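Local coordinates for penicillin binding protein 2X (Streptococcus thermophilus, PDB 5U47), which probably acts as a transpeptidase that cross-links peptidoglycan strands during septal cell-wall synthesis and is a target of beta-lactam antibiotics, at residues V250-K254 with T255-L259; M533-E537 with D538-I542; G595-I598 with G599-P602; G603-A606 with N607-Q611. The protein carries 1 engineered substitution. All coordinates share one frame; numbering follows the deposited sequence.

Contact 1: residues V250-K254 with T255-L259; sequences VVNAK and TGEIL
Asn252 and Glu257 open the pairing of the two strands: Asn252 N donates to Glu257 O at 2.9 Å in a nearly straight bond (168° at the hydrogen). Two further backbone bonds, Leu259 N to Val250 O and Gly256 N to Asn252 O, continue it on either side. Between the Val250-Leu259 and Asn252-Glu257 bonds, Val251 and Ile258 form an antiparallel non-hydrogen-bonded pair, CA to CA 4.6 Å, and Val251 CA adds a CA-H...O contact to Glu257 O.

Side-chain oxygens organise the turn. With CG anti to the backbone N (chi1 -180°), Asn252 folds OD1 forward to accept from Lys254 N at 2.8 Å, which is an Asx turn; Thr255 N reaches the same OD1 only weakly. Thr255 OG1 accepts from Glu257 N at 3.2 Å, an ST turn, and donates to the anti lone pair of Glu257 OE1 at 2.6 Å. The Asn252 and Glu257 side chains lie side by side, pointing the same way, amide and carboxylate planes 33° apart. Gly256 takes a positive phi, a conformation glycine adopts readily. This is the tip of the beta hairpin of strands 245-252 and 258-264 in the five-stranded antiparallel sheet of the transpeptidase domain. Glu257 OE2 forms salt bridges with Arg38 and Lys439, while Lys254 NZ bridges to Asp538.

Apolar contacts are looser. Val251 CG2 meets Ile258 CG1 at 4.4 Å, and Leu259 CD1 lies 4.1 Å from Asn252 CB.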
ATOM      1  N   VAL A 250      -6.457   6.693   5.282  1.00 19.23           N
ATOM      2  CA  VAL A 250      -6.502   8.146   5.144  1.00 19.91           C
ATOM      3  C   VAL A 250      -5.555   8.534   3.999  1.00 20.00           C
ATOM      4  O   VAL A 250      -4.398   8.105   3.967  1.00 19.43           O
ATOM      5  CB  VAL A 250      -6.053   8.848   6.430  1.00 19.87           C
ATOM      6  CG1 VAL A 250      -6.082  10.383   6.261  1.00 21.12           C
ATOM      7  CG2 VAL A 250      -6.919   8.423   7.595  1.00 20.75           C
ATOM      8  N   VAL A 251      -6.034   9.378   3.095  1.00 20.99           N
ATOM      9  CA  VAL A 251      -5.267   9.806   1.925  1.00 20.18           C
ATOM     10  C   VAL A 251      -5.282  11.313   1.812  1.00 20.86           C
ATOM     11  O   VAL A 251      -6.298  11.965   2.117  1.00 21.40           O
ATOM     12  CB  VAL A 251      -5.892   9.222   0.627  1.00 20.99           C
ATOM     13  CG1 VAL A 251      -5.168   9.694  -0.622  1.00 21.98           C
ATOM     14  CG2 VAL A 251      -5.884   7.687   0.672  1.00 21.16           C
ATOM     15  N   ASN A 252      -4.160  11.867   1.368  1.00 20.76           N
ATOM     16  CA  ASN A 252      -4.052  13.299   1.093  1.00 21.36           C
ATOM     17  C   ASN A 252      -4.832  13.516  -0.203  1.00 22.61           C
ATOM     18  O   ASN A 252      -4.487  12.976  -1.261  1.00 21.68           O
ATOM     19  CB  ASN A 252      -2.583  13.718   0.936  1.00 21.74           C
ATOM     20  CG  ASN A 252      -2.424  15.203   0.654  1.00 22.55           C
ATOM     21  OD1 ASN A 252      -3.141  15.780  -0.168  1.00 22.07           O
ATOM     22  ND2 ASN A 252      -1.483  15.826   1.343  1.00 22.21           N
ATOM     23  N   ALA A 253      -5.887  14.319  -0.101  1.00 22.67           N
ATOM     24  CA  ALA A 253      -6.796  14.588  -1.209  1.00 23.91           C
ATOM     25  C   ALA A 253      -6.188  15.292  -2.384  1.00 24.80           C
ATOM     26  O   ALA A 253      -6.721  15.205  -3.479  1.00 26.62           O
ATOM     27  CB  ALA A 253      -7.978  15.404  -0.712  1.00 25.14           C
ATOM     28  N   LYS A 254      -5.090  15.992  -2.166  1.00 25.46           N
ATOM     29  CA  LYS A 254      -4.441  16.758  -3.219  1.00 25.28           C
ATOM     30  C   LYS A 254      -3.239  16.056  -3.823  1.00 23.82           C
ATOM     31  O   LYS A 254      -2.798  16.463  -4.889  1.00 21.87           O
ATOM     32  CB  LYS A 254      -3.958  18.111  -2.671  1.00 27.22           C
ATOM     33  CG  LYS A 254      -5.065  19.012  -2.137  1.00 29.32           C
ATOM     34  CD  LYS A 254      -4.449  20.265  -1.542  1.00 31.69           C
ATOM     35  CE  LYS A 254      -5.475  21.184  -0.916  1.00 34.87           C
ATOM     36  NZ  LYS A 254      -6.340  21.856  -1.913  1.00 37.44           N
ATOM     37  N   THR A 255      -2.708  15.024  -3.157  1.00 22.68           N
ATOM     38  CA  THR A 255      -1.491  14.356  -3.644  1.00 22.98           C
ATOM     39  C   THR A 255      -1.605  12.858  -3.854  1.00 21.73           C
ATOM     40  O   THR A 255      -0.743  12.276  -4.525  1.00 21.58           O
ATOM     41  CB  THR A 255      -0.304  14.563  -2.677  1.00 23.17           C
ATOM     42  OG1 THR A 255      -0.553  13.861  -1.459  1.00 24.59           O
ATOM     43  CG2 THR A 255      -0.052  16.050  -2.393  1.00 25.59           C
ATOM     44  N   GLY A 256      -2.633  12.234  -3.288  1.00 20.29           N
ATOM     45  CA  GLY A 256      -2.776  10.782  -3.392  1.00 20.48           C
ATOM     46  C   GLY A 256      -1.919   9.986  -2.409  1.00 19.93           C
ATOM     47  O   GLY A 256      -1.939   8.749  -2.424  1.00 19.78           O
ATOM     48  N   GLU A 257      -1.156  10.673  -1.561  1.00 20.06           N
ATOM     49  CA  GLU A 257      -0.301  10.001  -0.573  1.00 20.43           C
ATOM     50  C   GLU A 257      -1.128   9.298   0.476  1.00 19.54           C
ATOM     51  O   GLU A 257      -2.088   9.886   1.002  1.00 19.17           O
ATOM     52  CB  GLU A 257       0.582  11.014   0.157  1.00 21.89           C
ATOM     53  CG  GLU A 257       1.661  11.695  -0.662  1.00 24.41           C
ATOM     54  CD  GLU A 257       2.204  12.892   0.104  1.00 27.00           C
ATOM     55  OE1 GLU A 257       1.497  13.953   0.118  1.00 27.63           O
ATOM     56  OE2 GLU A 257       3.295  12.755   0.721  1.00 26.12           O
ATOM     57  N   ILE A 258      -0.758   8.059   0.792  1.00 18.31           N
ATOM     58  CA  ILE A 258      -1.428   7.285   1.844  1.00 18.96           C
ATOM     59  C   ILE A 258      -0.779   7.658   3.192  1.00 18.62           C
ATOM     60  O   ILE A 258       0.353   7.287   3.462  1.00 18.51           O
ATOM     61  CB  ILE A 258      -1.358   5.781   1.560  1.00 18.40           C
ATOM     62  CG1 ILE A 258      -2.138   5.482   0.263  1.00 19.14           C
ATOM     63  CG2 ILE A 258      -1.908   4.983   2.732  1.00 19.27           C
ATOM     64  CD1 ILE A 258      -1.902   4.095  -0.318  1.00 18.54           C
ATOM     65  N   LEU A 259      -1.532   8.364   4.028  1.00 18.29           N
ATOM     66  CA  LEU A 259      -1.041   8.879   5.309  1.00 19.19           C
ATOM     67  C   LEU A 259      -1.217   7.906   6.456  1.00 19.31           C
ATOM     68  O   LEU A 259      -0.477   7.964   7.432  1.00 18.36           O
ATOM     69  CB  LEU A 259      -1.713  10.204   5.628  1.00 21.83           C
ATOM     70  CG  LEU A 259      -1.512  11.283   4.559  1.00 22.64           C
ATOM     71  CD1 LEU A 259      -2.269  12.562   4.880  1.00 25.67           C
ATOM     72  CD2 LEU A 259      -0.045  11.582   4.406  1.00 24.54           C
TER

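Contact 2: residues M533-E537 with D538-I542; sequences MVPSE and DPEYI
Met533 runs alongside Ile542, both side chains pointing the same way, with Met533 CG 4.1 Å from Ile542 CG1. The two residues form an antiparallel non-hydrogen-bonded pair, and Met533 CA directs a CA-H...O contact to Tyr541 O. Met533 has CG anti to its carbonyl carbon (chi1 -57°), and its extended chain packs on Phe423 and Ile426 of helix 416-427.

Val534 comes next and carries the backbone pairing. Its N donates to Tyr541 O at 3.1 Å. Its O accepts twice: from Glu540 N at 2.8 Å, tilted 32° from the carbonyl plane, and from Tyr541 N at 3.1 Å, nearly along the C=O axis. Glu540 and Tyr541 thus both face Val534, which makes a classic beta bulge, here at the end of the hairpin of strands 526-534 and 541-548 in the transpeptidase sheet. The Val534 and Tyr541 side chains share the other face of that sheet, both touching Leu566 of helix 558-572.

Pro535 follows through a cis peptide bond. Its CD lies 3.4 Å from Asp538 O and 3.6 Å from Glu540 CG, while its own O receives a CA-H...O contact from Pro539 CA at 3.1 Å. Ser536 O lies 3.7 Å from Pro539 CD. Arg470 gives the turn two bonds, NE to Ser536 O and NH2 to Glu537 O, and Ser536 OG is hydrogen-bonded to Thr503 OG1.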
ATOM      1  N   MET A 533     -14.623  13.312   3.110  1.00 23.70           N
ATOM      2  CA  MET A 533     -13.685  14.287   2.591  1.00 24.89           C
ATOM      3  C   MET A 533     -13.886  15.595   3.336  1.00 25.29           C
ATOM      4  O   MET A 533     -15.003  16.071   3.493  1.00 25.91           O
ATOM      5  CB  MET A 533     -13.884  14.500   1.081  1.00 26.73           C
ATOM      6  CG  MET A 533     -13.767  13.218   0.270  1.00 26.99           C
ATOM      7  SD  MET A 533     -14.096  13.494  -1.461  1.00 31.27           S
ATOM      8  CE  MET A 533     -14.192  11.843  -2.145  1.00 28.65           C
ATOM      9  N   VAL A 534     -12.791  16.172   3.804  1.00 24.67           N
ATOM     10  CA  VAL A 534     -12.863  17.376   4.585  1.00 25.42           C
ATOM     11  C   VAL A 534     -11.679  18.275   4.247  1.00 25.91           C
ATOM     12  O   VAL A 534     -10.589  17.759   3.939  1.00 24.24           O
ATOM     13  CB  VAL A 534     -12.875  17.017   6.098  1.00 25.55           C
ATOM     14  CG1 VAL A 534     -11.551  16.413   6.533  1.00 25.25           C
ATOM     15  CG2 VAL A 534     -13.209  18.222   6.959  1.00 26.67           C
ATOM     16  N   PRO A 535     -11.886  19.591   4.150  1.00 27.13           N
ATOM     17  CA  PRO A 535     -13.194  20.251   4.198  1.00 28.89           C
ATOM     18  C   PRO A 535     -13.895  19.950   2.878  1.00 30.29           C
ATOM     19  O   PRO A 535     -13.245  19.552   1.919  1.00 31.16           O
ATOM     20  CB  PRO A 535     -12.862  21.740   4.310  1.00 30.24           C
ATOM     21  CG  PRO A 535     -11.393  21.840   4.462  1.00 29.57           C
ATOM     22  CD  PRO A 535     -10.773  20.543   4.063  1.00 27.89           C
ATOM     23  N   SER A 536     -15.202  20.133   2.820  1.00 31.52           N
ATOM     24  CA  SER A 536     -15.963  19.731   1.648  1.00 32.03           C
ATOM     25  C   SER A 536     -15.638  20.458   0.343  1.00 33.74           C
ATOM     26  O   SER A 536     -15.457  19.832  -0.697  1.00 32.69           O
ATOM     27  CB  SER A 536     -17.463  19.843   1.943  1.00 34.30           C
ATOM     28  OG  SER A 536     -18.213  19.511   0.791  1.00 37.03           O
ATOM     29  N   GLU A 537     -15.549  21.774   0.411  1.00 34.99           N
ATOM     30  CA  GLU A 537     -15.370  22.574  -0.771  1.00 38.18           C
ATOM     31  C   GLU A 537     -13.963  22.513  -1.391  1.00 34.74           C
ATOM     32  O   GLU A 537     -13.835  22.590  -2.595  1.00 33.43           O
ATOM     33  CB  GLU A 537     -15.765  24.009  -0.441  1.00 42.53           C
ATOM     34  CG  GLU A 537     -16.208  24.810  -1.631  1.00 48.61           C
ATOM     35  CD  GLU A 537     -17.018  26.017  -1.201  1.00 54.02           C
ATOM     36  OE1 GLU A 537     -16.432  26.952  -0.617  1.00 58.97           O
ATOM     37  OE2 GLU A 537     -18.244  26.017  -1.452  1.00 57.12           O
ATOM     38  N   ASP A 538     -12.944  22.361  -0.561  1.00 32.95           N
ATOM     39  CA  ASP A 538     -11.537  22.288  -1.000  1.00 33.66           C
ATOM     40  C   ASP A 538     -10.873  21.171  -0.147  1.00 30.86           C
ATOM     41  O   ASP A 538     -10.167  21.450   0.817  1.00 29.91           O
ATOM     42  CB  ASP A 538     -10.896  23.658  -0.771  1.00 36.99           C
ATOM     43  CG  ASP A 538      -9.422  23.723  -1.175  1.00 40.42           C
ATOM     44  OD1 ASP A 538      -8.903  22.782  -1.849  1.00 40.13           O
ATOM     45  OD2 ASP A 538      -8.788  24.752  -0.806  1.00 43.17           O
ATOM     46  N   PRO A 539     -11.125  19.898  -0.498  1.00 27.98           N
ATOM     47  CA  PRO A 539     -10.662  18.810   0.372  1.00 26.40           C
ATOM     48  C   PRO A 539      -9.138  18.723   0.627  1.00 25.04           C
ATOM     49  O   PRO A 539      -8.332  19.008  -0.250  1.00 24.17           O
ATOM     50  CB  PRO A 539     -11.188  17.541  -0.322  1.00 26.28           C
ATOM     51  CG  PRO A 539     -12.270  17.994  -1.234  1.00 27.38           C
ATOM     52  CD  PRO A 539     -11.946  19.414  -1.622  1.00 28.42           C
ATOM     53  N   GLU A 540      -8.795  18.369   1.856  1.00 23.70           N
ATOM     54  CA  GLU A 540      -7.419  18.169   2.266  1.00 24.22           C
ATOM     55  C   GLU A 540      -7.168  16.687   2.478  1.00 22.42           C
ATOM     56  O   GLU A 540      -6.108  16.186   2.095  1.00 22.24           O
ATOM     57  CB  GLU A 540      -7.115  18.928   3.558  1.00 25.42           C
ATOM     58  CG  GLU A 540      -7.268  20.443   3.466  1.00 27.88           C
ATOM     59  CD  GLU A 540      -6.174  21.108   2.651  1.00 30.11           C
ATOM     60  OE1 GLU A 540      -5.093  20.502   2.468  1.00 31.21           O
ATOM     61  OE2 GLU A 540      -6.381  22.257   2.214  1.00 34.38           O
ATOM     62  N   TYR A 541      -8.142  16.000   3.066  1.00 21.18           N
ATOM     63  CA  TYR A 541      -8.044  14.589   3.383  1.00 21.93           C
ATOM     64  C   TYR A 541      -9.286  13.790   2.955  1.00 22.61           C
ATOM     65  O   TYR A 541     -10.425  14.303   2.940  1.00 23.20           O
ATOM     66  CB  TYR A 541      -7.794  14.389   4.906  1.00 22.61           C
ATOM     67  CG  TYR A 541      -6.591  15.157   5.363  1.00 23.87           C
ATOM     68  CD1 TYR A 541      -5.301  14.761   4.997  1.00 24.89           C
ATOM     69  CD2 TYR A 541      -6.728  16.328   6.075  1.00 25.46           C
ATOM     70  CE1 TYR A 541      -4.194  15.508   5.363  1.00 25.59           C
ATOM     71  CE2 TYR A 541      -5.629  17.078   6.433  1.00 26.69           C
ATOM     72  CZ  TYR A 541      -4.377  16.673   6.080  1.00 25.91           C
ATOM     73  OH  TYR A 541      -3.312  17.445   6.460  1.00 26.97           O
ATOM     74  N   ILE A 542      -9.029  12.537   2.584  1.00 21.37           N
ATOM     75  CA  ILE A 542     -10.045  11.561   2.241  1.00 22.32           C
ATOM     76  C   ILE A 542      -9.840  10.410   3.233  1.00 21.65           C
ATOM     77  O   ILE A 542      -8.695  10.005   3.509  1.00 20.29           O
ATOM     78  CB  ILE A 542      -9.831  10.930   0.840  1.00 23.28           C
ATOM     79  CG1 ILE A 542      -9.849  11.985  -0.262  1.00 24.57           C
ATOM     80  CG2 ILE A 542     -10.910   9.879   0.548  1.00 24.76           C
ATOM     81  CD1 ILE A 542      -9.243  11.478  -1.569  1.00 26.07           C
TER

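Contact 3: residues G595-I598 with G599-P602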
ATOM      1  N   GLY A 595      16.580  -0.534 -18.063  1.00 33.28           N
ATOM      2  CA  GLY A 595      17.205  -1.745 -18.563  1.00 35.99           C
ATOM      3  C   GLY A 595      16.302  -2.236 -19.709  1.00 36.33           C
ATOM      4  O   GLY A 595      15.309  -1.567 -20.060  1.00 31.32           O
ATOM      5  N   ASP A 596      16.643  -3.390 -20.291  1.00 39.99           N
ATOM      6  CA  ASP A 596      15.868  -3.981 -21.406  1.00 43.39           C
ATOM      7  C   ASP A 596      14.522  -4.489 -20.948  1.00 39.23           C
ATOM      8  O   ASP A 596      14.458  -5.492 -20.248  1.00 39.64           O
ATOM      9  CB  ASP A 596      16.608  -5.173 -22.027  1.00 49.17           C
ATOM     10  CG  ASP A 596      17.863  -4.777 -22.742  1.00 55.43           C
ATOM     11  OD1 ASP A 596      17.870  -3.712 -23.411  1.00 57.57           O
ATOM     12  OD2 ASP A 596      18.843  -5.568 -22.670  1.00 66.02           O
ATOM     13  N   ILE A 597      13.451  -3.813 -21.357  1.00 38.76           N
ATOM     14  CA  ILE A 597      12.093  -4.216 -20.954  1.00 38.02           C
ATOM     15  C   ILE A 597      11.166  -4.583 -22.120  1.00 37.27           C
ATOM     16  O   ILE A 597      10.014  -4.952 -21.889  1.00 35.81           O
ATOM     17  CB  ILE A 597      11.426  -3.166 -20.025  1.00 36.76           C
ATOM     18  CG1 ILE A 597      11.319  -1.802 -20.708  1.00 36.40           C
ATOM     19  CG2 ILE A 597      12.211  -3.035 -18.711  1.00 38.08           C
ATOM     20  CD1 ILE A 597      10.512  -0.803 -19.905  1.00 36.21           C
ATOM     21  N   ILE A 598      11.672  -4.527 -23.356  1.00 37.18           N
ATOM     22  CA  ILE A 598      10.855  -4.904 -24.527  1.00 37.94           C
ATOM     23  C   ILE A 598      10.626  -6.411 -24.419  1.00 37.64           C
ATOM     24  O   ILE A 598      11.564  -7.163 -24.136  1.00 36.82           O
ATOM     25  CB  ILE A 598      11.544  -4.579 -25.882  1.00 39.72           C
ATOM     26  CG1 ILE A 598      11.938  -3.103 -25.966  1.00 40.85           C
ATOM     27  CG2 ILE A 598      10.646  -4.972 -27.065  1.00 41.12           C
ATOM     28  CD1 ILE A 598      10.788  -2.137 -25.808  1.00 40.88           C
ATOM     29  N   GLY A 599       9.388  -6.846 -24.627  1.00 35.69           N
ATOM     30  CA  GLY A 599       9.052  -8.260 -24.476  1.00 36.82           C
ATOM     31  C   GLY A 599       8.610  -8.631 -23.065  1.00 36.65           C
ATOM     32  O   GLY A 599       8.016  -9.693 -22.880  1.00 36.81           O
ATOM     33  N   LYS A 600       8.901  -7.789 -22.057  1.00 35.15           N
ATOM     34  CA  LYS A 600       8.431  -8.081 -20.686  1.00 36.42           C
ATOM     35  C   LYS A 600       6.929  -7.817 -20.534  1.00 35.10           C
ATOM     36  O   LYS A 600       6.291  -7.266 -21.433  1.00 33.19           O
ATOM     37  CB  LYS A 600       9.210  -7.284 -19.642  1.00 37.31           C
ATOM     38  CG  LYS A 600      10.602  -7.831 -19.426  1.00 42.19           C
ATOM     39  CD  LYS A 600      11.347  -7.097 -18.325  1.00 44.82           C
ATOM     40  CE  LYS A 600      12.399  -7.995 -17.689  1.00 48.47           C
ATOM     41  NZ  LYS A 600      13.246  -8.686 -18.707  1.00 50.41           N
ATOM     42  N   THR A 601       6.383  -8.200 -19.385  1.00 34.03           N
ATOM     43  CA  THR A 601       4.963  -8.003 -19.095  1.00 34.44           C
ATOM     44  C   THR A 601       4.757  -6.563 -18.608  1.00 32.78           C
ATOM     45  O   THR A 601       5.451  -6.117 -17.689  1.00 32.93           O
ATOM     46  CB  THR A 601       4.470  -9.018 -18.055  1.00 36.21           C
ATOM     47  OG1 THR A 601       4.870 -10.335 -18.460  1.00 38.72           O
ATOM     48  CG2 THR A 601       2.955  -8.959 -17.917  1.00 36.88           C
ATOM     49  N   PRO A 602       3.830  -5.811 -19.247  1.00 32.95           N
ATOM     50  CA  PRO A 602       3.590  -4.412 -18.896  1.00 31.55           C
ATOM     51  C   PRO A 602       3.254  -4.180 -17.434  1.00 30.12           C
ATOM     52  O   PRO A 602       3.857  -3.318 -16.805  1.00 28.98           O
ATOM     53  CB  PRO A 602       2.399  -4.031 -19.786  1.00 31.87           C
ATOM     54  CG  PRO A 602       2.545  -4.894 -20.963  1.00 32.60           C
ATOM     55  CD  PRO A 602       3.025  -6.201 -20.418  1.00 34.04           C
TER
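Ile597 and Lys600 are the ends of a type II beta turn, their CA atoms 5.3 Å apart, in the loop that leads to helix 602-611 of the first PASTA domain. The hydrogen bond that closes it runs from Lys600 N to Ile597 O at 3.1 Å. Its donor stands above the carbonyl plane, 50° out of it, so the bond does not lie on a lone pair.

Next come the side-chain contacts around this bond. Lys600 CB packs 3.3 Å from Ile597 O, and the lysine chain then crosses the Ile597 side chain at about a right angle, with Lys600 CD 4.2 Å from Ile597 CG2. That single approach is the closest the two side chains come to each other; the other near neighbours of the lysine methylenes are backbone atoms of Asp596 and Ile597.

The corner residues fix the backbone path. Ile598 has an extended backbone, with negative phi and positive psi, and Gly599 follows with a positive phi of 90°, angles that fit a type II turn. A positive phi at this second corner suits glycine.

Farther out, the turn is tied to strand 625-628: Gly599 and Lys600 both form backbone hydrogen bonds with Ile625, and the Ile598 side chain touches Ile625 and Val628. Ile597 also touches Val628, and both Ile597 and Lys600 touch Thr605 on the helix. At the end of the lysine, the bend at chi4 (48°) leaves Lys600 NZ 3.7 Å from Asp596 O.

Contact 4: residues G603-A606 with N607-Q611; sequences GETA and NTLRQ
Helix 602-611 of the first PASTA domain is held here by four successive i to i+4 backbone bonds that link Gly603-Ala606 to Asn607-Arg610. Asn607 N donates to Gly603 O at 3.1 Å, Thr608 N to Glu604 O at 3.0 Å, Leu609 N to Thr605 O at 2.9 Å and Arg610 N to Ala606 O at 3.0 Å. Their angles at the hydrogen all fall between 159° and 162°, evidence for a regular alpha-helical turn.

Side chains follow the same spacing. Thr605 and Leu609 lie side by side and point the same way, with Thr605 CG2 4.2 Å from Leu609 CD1. Leu609 CG also sits 3.3 Å from Thr605 O, so the leucine branch covers the carbonyl that its own backbone N uses. On Thr608, OG1 lies anti to the carbonyl carbon (chi1 -65°), which brings it to 3.1 Å from Glu604 O. Arg610 passes Ala606 O with its CG at 3.6 Å, and its guanidinium stays near Ala606.

That guanidinium binds residues of the transpeptidase domain: NH2 forms a salt bridge with Glu455 and NH1 a hydrogen bond with Arg385 O. Thr605 OG1 is hydrogen-bonded to Thr601 O, one turn back. Ala606 and Leu609 pack on Pro616 of strand 615-619, and Leu609 also reaches Ile642 and Ile644 of strand 641-646, so the helix lies against these two strands.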
ATOM      1  N   GLY A 603       2.319  -4.965 -16.910  1.00 30.58           N
ATOM      2  CA  GLY A 603       1.860  -4.837 -15.529  1.00 31.53           C
ATOM      3  C   GLY A 603       2.959  -4.831 -14.478  1.00 30.65           C
ATOM      4  O   GLY A 603       3.138  -3.837 -13.747  1.00 29.96           O
ATOM      5  N   GLU A 604       3.720  -5.919 -14.406  1.00 31.21           N
ATOM      6  CA  GLU A 604       4.790  -6.015 -13.409  1.00 33.55           C
ATOM      7  C   GLU A 604       5.878  -4.961 -13.633  1.00 31.04           C
ATOM      8  O   GLU A 604       6.445  -4.444 -12.669  1.00 30.73           O
ATOM      9  CB  GLU A 604       5.360  -7.447 -13.298  1.00 37.62           C
ATOM     10  CG  GLU A 604       6.186  -7.957 -14.448  1.00 42.38           C
ATOM     11  CD  GLU A 604       6.492  -9.456 -14.307  1.00 47.10           C
ATOM     12  OE1 GLU A 604       5.618 -10.289 -14.644  1.00 49.96           O
ATOM     13  OE2 GLU A 604       7.617  -9.795 -13.881  1.00 53.70           O
ATOM     14  N   THR A 605       6.132  -4.616 -14.897  1.00 29.09           N
ATOM     15  CA  THR A 605       7.119  -3.592 -15.218  1.00 29.29           C
ATOM     16  C   THR A 605       6.654  -2.224 -14.722  1.00 27.65           C
ATOM     17  O   THR A 605       7.449  -1.481 -14.137  1.00 28.68           O
ATOM     18  CB  THR A 605       7.421  -3.555 -16.730  1.00 30.10           C
ATOM     19  OG1 THR A 605       7.950  -4.826 -17.126  1.00 31.61           O
ATOM     20  CG2 THR A 605       8.427  -2.472 -17.076  1.00 29.74           C
ATOM     21  N   ALA A 606       5.383  -1.897 -14.930  1.00 26.57           N
ATOM     22  CA  ALA A 606       4.841  -0.612 -14.454  1.00 26.25           C
ATOM     23  C   ALA A 606       4.956  -0.511 -12.930  1.00 25.21           C
ATOM     24  O   ALA A 606       5.339   0.537 -12.392  1.00 23.70           O
ATOM     25  CB  ALA A 606       3.401  -0.425 -14.907  1.00 26.48           C
ATOM     26  N   ASN A 607       4.646  -1.615 -12.262  0.50 25.63           N
ATOM     27  CA  ASN A 607       4.714  -1.721 -10.806  0.50 25.51           C
ATOM     28  C   ASN A 607       6.144  -1.453 -10.302  0.50 25.75           C
ATOM     29  O   ASN A 607       6.338  -0.717  -9.335  0.50 24.84           O
ATOM     30  CB  ASN A 607       4.243  -3.123 -10.386  0.50 25.73           C
ATOM     31  CG  ASN A 607       3.862  -3.202  -8.931  0.50 25.41           C
ATOM     32  OD1 ASN A 607       3.048  -2.415  -8.445  0.50 25.59           O
ATOM     33  ND2 ASN A 607       4.411  -4.181  -8.235  0.50 25.05           N
ATOM     34  N   THR A 608       7.131  -2.061 -10.970  1.00 25.82           N
ATOM     35  CA  THR A 608       8.558  -1.874 -10.675  1.00 25.69           C
ATOM     36  C   THR A 608       8.990  -0.428 -10.897  1.00 24.15           C
ATOM     37  O   THR A 608       9.674   0.144 -10.076  1.00 23.18           O
ATOM     38  CB  THR A 608       9.403  -2.835 -11.539  1.00 26.24           C
ATOM     39  OG1 THR A 608       9.086  -4.169 -11.139  1.00 26.26           O
ATOM     40  CG2 THR A 608      10.898  -2.610 -11.361  1.00 27.49           C
ATOM     41  N   LEU A 609       8.558   0.161 -11.998  1.00 24.27           N
ATOM     42  CA  LEU A 609       8.883   1.554 -12.296  1.00 24.59           C
ATOM     43  C   LEU A 609       8.383   2.514 -11.205  1.00 23.98           C
ATOM     44  O   LEU A 609       9.096   3.461 -10.843  1.00 23.45           O
ATOM     45  CB  LEU A 609       8.301   1.955 -13.646  1.00 25.09           C
ATOM     46  CG  LEU A 609       9.009   1.342 -14.855  1.00 27.99           C
ATOM     47  CD1 LEU A 609       8.204   1.569 -16.130  1.00 27.30           C
ATOM     48  CD2 LEU A 609      10.423   1.887 -14.985  1.00 28.75           C
ATOM     49  N   ARG A 610       7.160   2.292 -10.706  1.00 22.74           N
ATOM     50  CA  ARG A 610       6.631   3.134  -9.610  1.00 23.14           C
ATOM     51  C   ARG A 610       7.393   2.959  -8.299  1.00 22.88           C
ATOM     52  O   ARG A 610       7.510   3.906  -7.522  1.00 23.25           O
ATOM     53  CB  ARG A 610       5.132   2.904  -9.371  1.00 23.25           C
ATOM     54  CG  ARG A 610       4.291   3.430 -10.505  1.00 23.44           C
ATOM     55  CD  ARG A 610       2.856   3.645 -10.081  1.00 23.05           C
ATOM     56  NE  ARG A 610       2.150   4.285 -11.169  1.00 23.57           N
ATOM     57  CZ  ARG A 610       1.520   3.667 -12.161  1.00 23.23           C
ATOM     58  NH1 ARG A 610       1.460   2.342 -12.232  1.00 23.51           N
ATOM     59  NH2 ARG A 610       0.941   4.408 -13.104  1.00 23.86           N
ATOM     60  N   GLN A 611       7.922   1.764  -8.045  1.00 23.00           N
ATOM     61  CA  GLN A 611       8.774   1.562  -6.863  1.00 23.60           C
ATOM     62  C   GLN A 611      10.009   2.455  -6.923  1.00 23.24           C
ATOM     63  O   GLN A 611      10.567   2.840  -5.883  1.00 22.39           O
ATOM     64  CB  GLN A 611       9.205   0.107  -6.767  1.00 24.54           C
ATOM     65  CG  GLN A 611       8.026  -0.824  -6.511  1.00 24.89           C
ATOM     66  CD  GLN A 611       8.376  -2.286  -6.642  1.00 25.60           C
ATOM     67  OE1 GLN A 611       9.486  -2.638  -7.041  1.00 27.33           O
ATOM     68  NE2 GLN A 611       7.426  -3.149  -6.318  1.00 25.09           N
TER

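Along the chain the four contacts come in series, the first two in the transpeptidase domain and the last two in the first PASTA domain. Contacts 1 and 2 are hairpin ends of one antiparallel sheet, centres 11 Å apart; strands 245-252 and 541-548 are neighbours there, joined by a probable hydrogen bond from Val251 N to Ile542 O at 2.8 Å. Contact 3 leads directly into the helix of contact 4, also 11 Å away between centres, with Ile597 and Lys600 packing on Thr605. Between centres, contact 4 lies about 20 Å from contact 1 and contact 3 about 30 Å; from contact 2 the values are 30 and 40 Å. None of these pairs touches, and the PASTA helix is nearer the sheet than its preceding turn.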